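Local coordinates for protein glycerol dehydratase (Clostridium butyricum, PDB 1R9D) that probably dehydrates glycerol without vitamin B12, as a lyase of the glycyl radical family related to pyruvate formate lyase, at residues Glu70-Gln84 against Leu310-Val324. Numbering follows the deposited sequence.
Sequences ELIVGSLTKEPRSSQ and LIDCIWIKLNDINKV
K317, near the end of helix 304-317, reaches into residues 70-75, its chain folded by successive turns at chi2 (-56°) and chi3 (-59°). Its CB leads toward the loop, and CG lies against CG2 of I72, 4.1 Å away. CD passes close to both OE1 of E70 and the carbonyl oxygen of I72, CE nears that of G74, and NZ ends in a salt bridge with OE1 of E70 (2.9 Å), met on the syn side of the carboxylate but 29° out of its plane. Weak hydrogen bonds from NZ to G74 O and S75 OG add to this grip. One helical turn earlier, CB of C313 packs on CG1 of I72 (3.9 Å), while its SG rests beside L71, whose CD1 also touches L310. These elements belong to the pyruvate formate lyase-like part of this glycyl radical enzyme, where helices 11-22 and 260-277 also pack on the pair. Past the helix, D320 extends the charge network: OD1 makes a long, weak salt bridge to NZ of K317 (3.4 Å) and another to R67, while OD2 accepts the backbone N-H of R81 (3.0 Å) nearly along its own C-O axis. N322 ND2 reaches R81 O (3.0 Å) from above the carbonyl plane. S83 turns its OG away from its own backbone N, where it accepts the N-H of V324 (3.1 Å) and donates to Q84 O.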
loop_
_atom_site.group_PDB
_atom_site.type_symbol
_atom_site.label_atom_id
_atom_site.label_comp_id
_atom_site.label_asym_id
_atom_site.label_seq_id
_atom_site.Cartn_x
_atom_site.Cartn_y
_atom_site.Cartn_z
ATOM N N GLU A 70 2.301 -6.762 -44.786
ATOM C CA GLU A 70 1.279 -6.500 -43.773
ATOM C C GLU A 70 0.404 -5.292 -44.105
ATOM O O GLU A 70 0.886 -4.291 -44.640
ATOM C CB GLU A 70 1.925 -6.274 -42.399
ATOM C CG GLU A 70 2.241 -7.545 -41.620
ATOM C CD GLU A 70 2.734 -7.260 -40.206
ATOM O OE1 GLU A 70 2.622 -8.161 -39.346
ATOM O OE2 GLU A 70 3.241 -6.142 -39.955
ATOM N N LEU A 71 -0.887 -5.397 -43.792
ATOM C CA LEU A 71 -1.827 -4.299 -43.998
ATOM C C LEU A 71 -2.117 -3.710 -42.615
ATOM O O LEU A 71 -2.355 -2.510 -42.468
ATOM C CB LEU A 71 -3.129 -4.793 -44.636
ATOM C CG LEU A 71 -3.124 -5.167 -46.122
ATOM C CD1 LEU A 71 -4.488 -5.706 -46.518
ATOM C CD2 LEU A 71 -2.776 -3.947 -46.964
ATOM N N ILE A 72 -2.094 -4.575 -41.608
ATOM C CA ILE A 72 -2.327 -4.177 -40.220
ATOM C C ILE A 72 -0.978 -4.321 -39.525
ATOM O O ILE A 72 -0.410 -5.410 -39.489
ATOM C CB ILE A 72 -3.365 -5.105 -39.535
ATOM C CG1 ILE A 72 -4.734 -4.942 -40.203
ATOM C CG2 ILE A 72 -3.436 -4.799 -38.035
ATOM C CD1 ILE A 72 -5.371 -3.571 -40.011
ATOM N N VAL A 73 -0.461 -3.228 -38.972
ATOM C CA VAL A 73 0.846 -3.270 -38.328
ATOM C C VAL A 73 0.847 -3.196 -36.805
ATOM O O VAL A 73 -0.107 -2.723 -36.191
ATOM C CB VAL A 73 1.759 -2.142 -38.876
ATOM C CG1 VAL A 73 1.996 -2.349 -40.366
ATOM C CG2 VAL A 73 1.120 -0.785 -38.631
ATOM N N GLY A 74 1.945 -3.659 -36.217
ATOM C CA GLY A 74 2.101 -3.670 -34.774
ATOM C C GLY A 74 2.599 -5.039 -34.353
ATOM O O GLY A 74 1.822 -5.997 -34.304
ATOM N N SER A 75 3.894 -5.140 -34.071
ATOM C CA SER A 75 4.506 -6.399 -33.667
ATOM C C SER A 75 5.187 -6.238 -32.320
ATOM O O SER A 75 5.955 -5.294 -32.114
ATOM C CB SER A 75 5.538 -6.852 -34.708
ATOM O OG SER A 75 4.925 -7.103 -35.960
ATOM N N LEU A 76 4.919 -7.177 -31.416
ATOM C CA LEU A 76 5.480 -7.143 -30.072
ATOM C C LEU A 76 6.892 -7.702 -29.973
ATOM O O LEU A 76 7.605 -7.425 -29.009
ATOM C CB LEU A 76 4.570 -7.909 -29.106
ATOM C CG LEU A 76 3.096 -7.495 -29.063
ATOM C CD1 LEU A 76 2.422 -8.181 -27.882
ATOM C CD2 LEU A 76 2.972 -5.988 -28.928
ATOM N N THR A 77 7.286 -8.503 -30.960
ATOM C CA THR A 77 8.617 -9.100 -30.982
ATOM C C THR A 77 9.174 -9.044 -32.400
ATOM O O THR A 77 8.417 -9.015 -33.370
ATOM C CB THR A 77 8.588 -10.580 -30.512
ATOM O OG1 THR A 77 7.620 -11.315 -31.276
ATOM C CG2 THR A 77 8.240 -10.664 -29.033
ATOM N N LYS A 78 10.499 -9.014 -32.513
ATOM C CA LYS A 78 11.158 -8.967 -33.812
ATOM C C LYS A 78 10.877 -10.253 -34.591
ATOM O O LYS A 78 10.530 -10.208 -35.774
ATOM C CB LYS A 78 12.664 -8.764 -33.617
ATOM C CG LYS A 78 13.002 -7.445 -32.928
ATOM C CD LYS A 78 14.483 -7.324 -32.593
ATOM C CE LYS A 78 14.911 -8.359 -31.557
ATOM N NZ LYS A 78 16.340 -8.197 -31.149
ATOM N N GLU A 79 11.033 -11.393 -33.924
ATOM C CA GLU A 79 10.762 -12.699 -34.533
ATOM C C GLU A 79 9.264 -12.951 -34.347
ATOM O O GLU A 79 8.716 -12.674 -33.281
ATOM C CB GLU A 79 11.565 -13.790 -33.814
ATOM C CG GLU A 79 11.313 -15.234 -34.282
ATOM C CD GLU A 79 11.901 -15.543 -35.654
ATOM O OE1 GLU A 79 12.819 -14.818 -36.091
ATOM O OE2 GLU A 79 11.457 -16.528 -36.290
ATOM N N PRO A 80 8.576 -13.472 -35.377
ATOM C CA PRO A 80 7.140 -13.709 -35.190
ATOM C C PRO A 80 6.864 -14.796 -34.155
ATOM O O PRO A 80 7.744 -15.586 -33.819
ATOM C CB PRO A 80 6.667 -14.128 -36.583
ATOM C CG PRO A 80 7.696 -13.513 -37.509
ATOM C CD PRO A 80 8.980 -13.753 -36.763
ATOM N N ARG A 81 5.643 -14.812 -33.632
ATOM C CA ARG A 81 5.244 -15.833 -32.672
ATOM C C ARG A 81 6.225 -16.016 -31.516
ATOM O O ARG A 81 6.474 -17.145 -31.081
ATOM C CB ARG A 81 5.082 -17.161 -33.417
ATOM C CG ARG A 81 4.075 -18.117 -32.814
ATOM C CD ARG A 81 4.055 -19.416 -33.598
ATOM N NE ARG A 81 3.011 -20.323 -33.130
ATOM C CZ ARG A 81 2.902 -21.588 -33.517
ATOM N NH1 ARG A 81 3.775 -22.094 -34.381
ATOM N NH2 ARG A 81 1.923 -22.349 -33.041
ATOM N N SER A 82 6.777 -14.914 -31.011
ATOM C CA SER A 82 7.733 -14.988 -29.912
ATOM C C SER A 82 7.229 -14.307 -28.642
ATOM O O SER A 82 6.111 -13.804 -28.612
ATOM C CB SER A 82 9.072 -14.400 -30.350
ATOM O OG SER A 82 9.588 -15.159 -31.434
ATOM N N SER A 83 8.055 -14.292 -27.599
ATOM C CA SER A 83 7.649 -13.715 -26.318
ATOM C C SER A 83 8.658 -12.800 -25.623
ATOM O O SER A 83 9.861 -13.070 -25.613
ATOM C CB SER A 83 7.275 -14.855 -25.359
ATOM O OG SER A 83 7.040 -14.393 -24.035
ATOM N N GLN A 84 8.153 -11.716 -25.039
ATOM C CA GLN A 84 8.988 -10.796 -24.278
ATOM C C GLN A 84 8.979 -11.374 -22.864
ATOM O O GLN A 84 8.268 -12.350 -22.591
ATOM C CB GLN A 84 8.392 -9.380 -24.249
ATOM C CG GLN A 84 8.423 -8.597 -25.563
ATOM C CD GLN A 84 9.828 -8.168 -25.979
ATOM O OE1 GLN A 84 10.745 -8.129 -25.163
ATOM N NE2 GLN A 84 9.989 -7.829 -27.253
ATOM N N LEU A 310 -8.845 -7.542 -44.561
ATOM C CA LEU A 310 -8.394 -6.847 -43.355
ATOM C C LEU A 310 -8.685 -7.689 -42.114
ATOM O O LEU A 310 -7.874 -7.755 -41.183
ATOM C CB LEU A 310 -9.084 -5.486 -43.238
ATOM C CG LEU A 310 -8.604 -4.420 -44.230
ATOM C CD1 LEU A 310 -9.450 -3.170 -44.096
ATOM C CD2 LEU A 310 -7.138 -4.110 -43.968
ATOM N N ILE A 311 -9.850 -8.327 -42.100
ATOM C CA ILE A 311 -10.212 -9.183 -40.977
ATOM C C ILE A 311 -9.234 -10.361 -40.953
ATOM O O ILE A 311 -8.763 -10.765 -39.891
ATOM C CB ILE A 311 -11.679 -9.670 -41.105
ATOM C CG1 ILE A 311 -12.624 -8.476 -40.926
ATOM C CG2 ILE A 311 -11.983 -10.741 -40.061
ATOM C CD1 ILE A 311 -14.104 -8.822 -41.008
ATOM N N ASP A 312 -8.905 -10.895 -42.128
ATOM C CA ASP A 312 -7.958 -12.003 -42.199
ATOM C C ASP A 312 -6.609 -11.581 -41.623
ATOM O O ASP A 312 -5.943 -12.366 -40.946
ATOM C CB ASP A 312 -7.764 -12.475 -43.648
ATOM C CG ASP A 312 -9.017 -13.101 -44.242
ATOM O OD1 ASP A 312 -9.919 -13.502 -43.471
ATOM O OD2 ASP A 312 -9.094 -13.201 -45.489
ATOM N N CYS A 313 -6.200 -10.342 -41.890
ATOM C CA CYS A 313 -4.930 -9.851 -41.367
ATOM C C CYS A 313 -4.963 -9.785 -39.844
ATOM O O CYS A 313 -3.971 -10.093 -39.188
ATOM C CB CYS A 313 -4.604 -8.471 -41.939
ATOM S SG CYS A 313 -4.055 -8.525 -43.668
ATOM N N ILE A 314 -6.104 -9.380 -39.290
ATOM C CA ILE A 314 -6.244 -9.302 -37.838
ATOM C C ILE A 314 -6.136 -10.714 -37.268
ATOM O O ILE A 314 -5.496 -10.934 -36.241
ATOM C CB ILE A 314 -7.601 -8.679 -37.432
ATOM C CG1 ILE A 314 -7.580 -7.167 -37.700
ATOM C CG2 ILE A 314 -7.875 -8.947 -35.963
ATOM C CD1 ILE A 314 -8.902 -6.474 -37.441
ATOM N N TRP A 315 -6.762 -11.672 -37.942
ATOM C CA TRP A 315 -6.695 -13.060 -37.499
ATOM C C TRP A 315 -5.226 -13.475 -37.411
ATOM O O TRP A 315 -4.789 -14.056 -36.417
ATOM C CB TRP A 315 -7.432 -13.979 -38.481
ATOM C CG TRP A 315 -8.763 -14.508 -37.990
ATOM C CD1 TRP A 315 -9.157 -15.817 -37.955
ATOM C CD2 TRP A 315 -9.876 -13.742 -37.503
ATOM N NE1 TRP A 315 -10.444 -15.913 -37.479
ATOM C CE2 TRP A 315 -10.910 -14.658 -37.193
ATOM C CE3 TRP A 315 -10.102 -12.374 -37.296
ATOM C CZ2 TRP A 315 -12.151 -14.249 -36.688
ATOM C CZ3 TRP A 315 -11.340 -11.964 -36.792
ATOM C CH2 TRP A 315 -12.348 -12.903 -36.495
ATOM N N ILE A 316 -4.454 -13.163 -38.449
ATOM C CA ILE A 316 -3.044 -13.521 -38.443
ATOM C C ILE A 316 -2.270 -12.825 -37.316
ATOM O O ILE A 316 -1.434 -13.449 -36.661
ATOM C CB ILE A 316 -2.390 -13.211 -39.814
ATOM C CG1 ILE A 316 -3.022 -14.108 -40.887
ATOM C CG2 ILE A 316 -0.889 -13.441 -39.740
ATOM C CD1 ILE A 316 -2.524 -13.860 -42.299
ATOM N N LYS A 317 -2.551 -11.544 -37.085
ATOM C CA LYS A 317 -1.867 -10.802 -36.023
ATOM C C LYS A 317 -2.122 -11.440 -34.655
ATOM O O LYS A 317 -1.233 -11.492 -33.810
ATOM C CB LYS A 317 -2.328 -9.337 -35.993
ATOM C CG LYS A 317 -1.944 -8.518 -37.228
ATOM C CD LYS A 317 -0.442 -8.543 -37.479
ATOM C CE LYS A 317 0.349 -7.987 -36.310
ATOM N NZ LYS A 317 1.828 -8.130 -36.518
ATOM N N LEU A 318 -3.339 -11.929 -34.439
ATOM C CA LEU A 318 -3.671 -12.562 -33.164
ATOM C C LEU A 318 -2.838 -13.826 -32.929
ATOM O O LEU A 318 -2.762 -14.331 -31.812
ATOM C CB LEU A 318 -5.171 -12.887 -33.117
ATOM C CG LEU A 318 -6.109 -11.681 -32.977
ATOM C CD1 LEU A 318 -7.499 -12.046 -33.453
ATOM C CD2 LEU A 318 -6.127 -11.209 -31.529
ATOM N N ASN A 319 -2.209 -14.334 -33.987
ATOM C CA ASN A 319 -1.372 -15.528 -33.886
ATOM C C ASN A 319 0.098 -15.142 -33.716
ATOM O O ASN A 319 0.963 -15.998 -33.530
ATOM C CB ASN A 319 -1.529 -16.388 -35.145
ATOM C CG ASN A 319 -2.808 -17.202 -35.144
ATOM O OD1 ASN A 319 -2.874 -18.271 -34.541
ATOM N ND2 ASN A 319 -3.833 -16.695 -35.811
ATOM N N ASP A 320 0.371 -13.845 -33.765
ATOM C CA ASP A 320 1.741 -13.356 -33.644
ATOM C C ASP A 320 2.203 -13.277 -32.191
ATOM O O ASP A 320 3.395 -13.378 -31.901
ATOM C CB ASP A 320 1.857 -11.977 -34.289
ATOM C CG ASP A 320 3.288 -11.614 -34.622
ATOM O OD1 ASP A 320 3.582 -10.404 -34.768
ATOM O OD2 ASP A 320 4.114 -12.543 -34.747
ATOM N N ILE A 321 1.252 -13.101 -31.279
ATOM C CA ILE A 321 1.563 -12.997 -29.859
ATOM C C ILE A 321 1.836 -14.359 -29.225
ATOM O O ILE A 321 1.146 -15.334 -29.515
ATOM C CB ILE A 321 0.397 -12.308 -29.106
ATOM C CG1 ILE A 321 0.131 -10.936 -29.736
ATOM C CG2 ILE A 321 0.726 -12.177 -27.621
ATOM C CD1 ILE A 321 -0.995 -10.152 -29.087
ATOM N N ASN A 322 2.857 -14.426 -28.374
ATOM C CA ASN A 322 3.195 -15.665 -27.686
ATOM C C ASN A 322 3.625 -15.326 -26.265
ATOM O O ASN A 322 3.862 -14.158 -25.947
ATOM C CB ASN A 322 4.315 -16.420 -28.407
ATOM C CG ASN A 322 4.250 -17.925 -28.176
ATOM O OD1 ASN A 322 3.666 -18.394 -27.195
ATOM N ND2 ASN A 322 4.866 -18.690 -29.074
ATOM N N LYS A 323 3.746 -16.349 -25.425
ATOM C CA LYS A 323 4.095 -16.165 -24.021
ATOM C C LYS A 323 4.841 -17.364 -23.449
ATOM O O LYS A 323 4.282 -18.451 -23.343
ATOM C CB LYS A 323 2.804 -15.931 -23.220
ATOM C CG LYS A 323 2.937 -15.971 -21.699
ATOM C CD LYS A 323 1.556 -15.799 -21.054
ATOM C CE LYS A 323 1.612 -15.811 -19.538
ATOM N NZ LYS A 323 0.246 -15.600 -18.965
ATOM N N VAL A 324 6.102 -17.168 -23.070
ATOM C CA VAL A 324 6.886 -18.254 -22.496
ATOM C C VAL A 324 6.499 -18.447 -21.023
ATOM O O VAL A 324 6.269 -17.475 -20.295
ATOM C CB VAL A 324 8.410 -17.970 -22.613
ATOM C CG1 VAL A 324 8.786 -16.746 -21.784
ATOM C CG2 VAL A 324 9.200 -19.189 -22.172
HETATM O O HOH W 1 3.208 -9.279 -32.241
HETATM O O HOH W 2 4.775 -11.230 -30.802
HETATM O O HOH W 3 4.490 -11.721 -28.131
#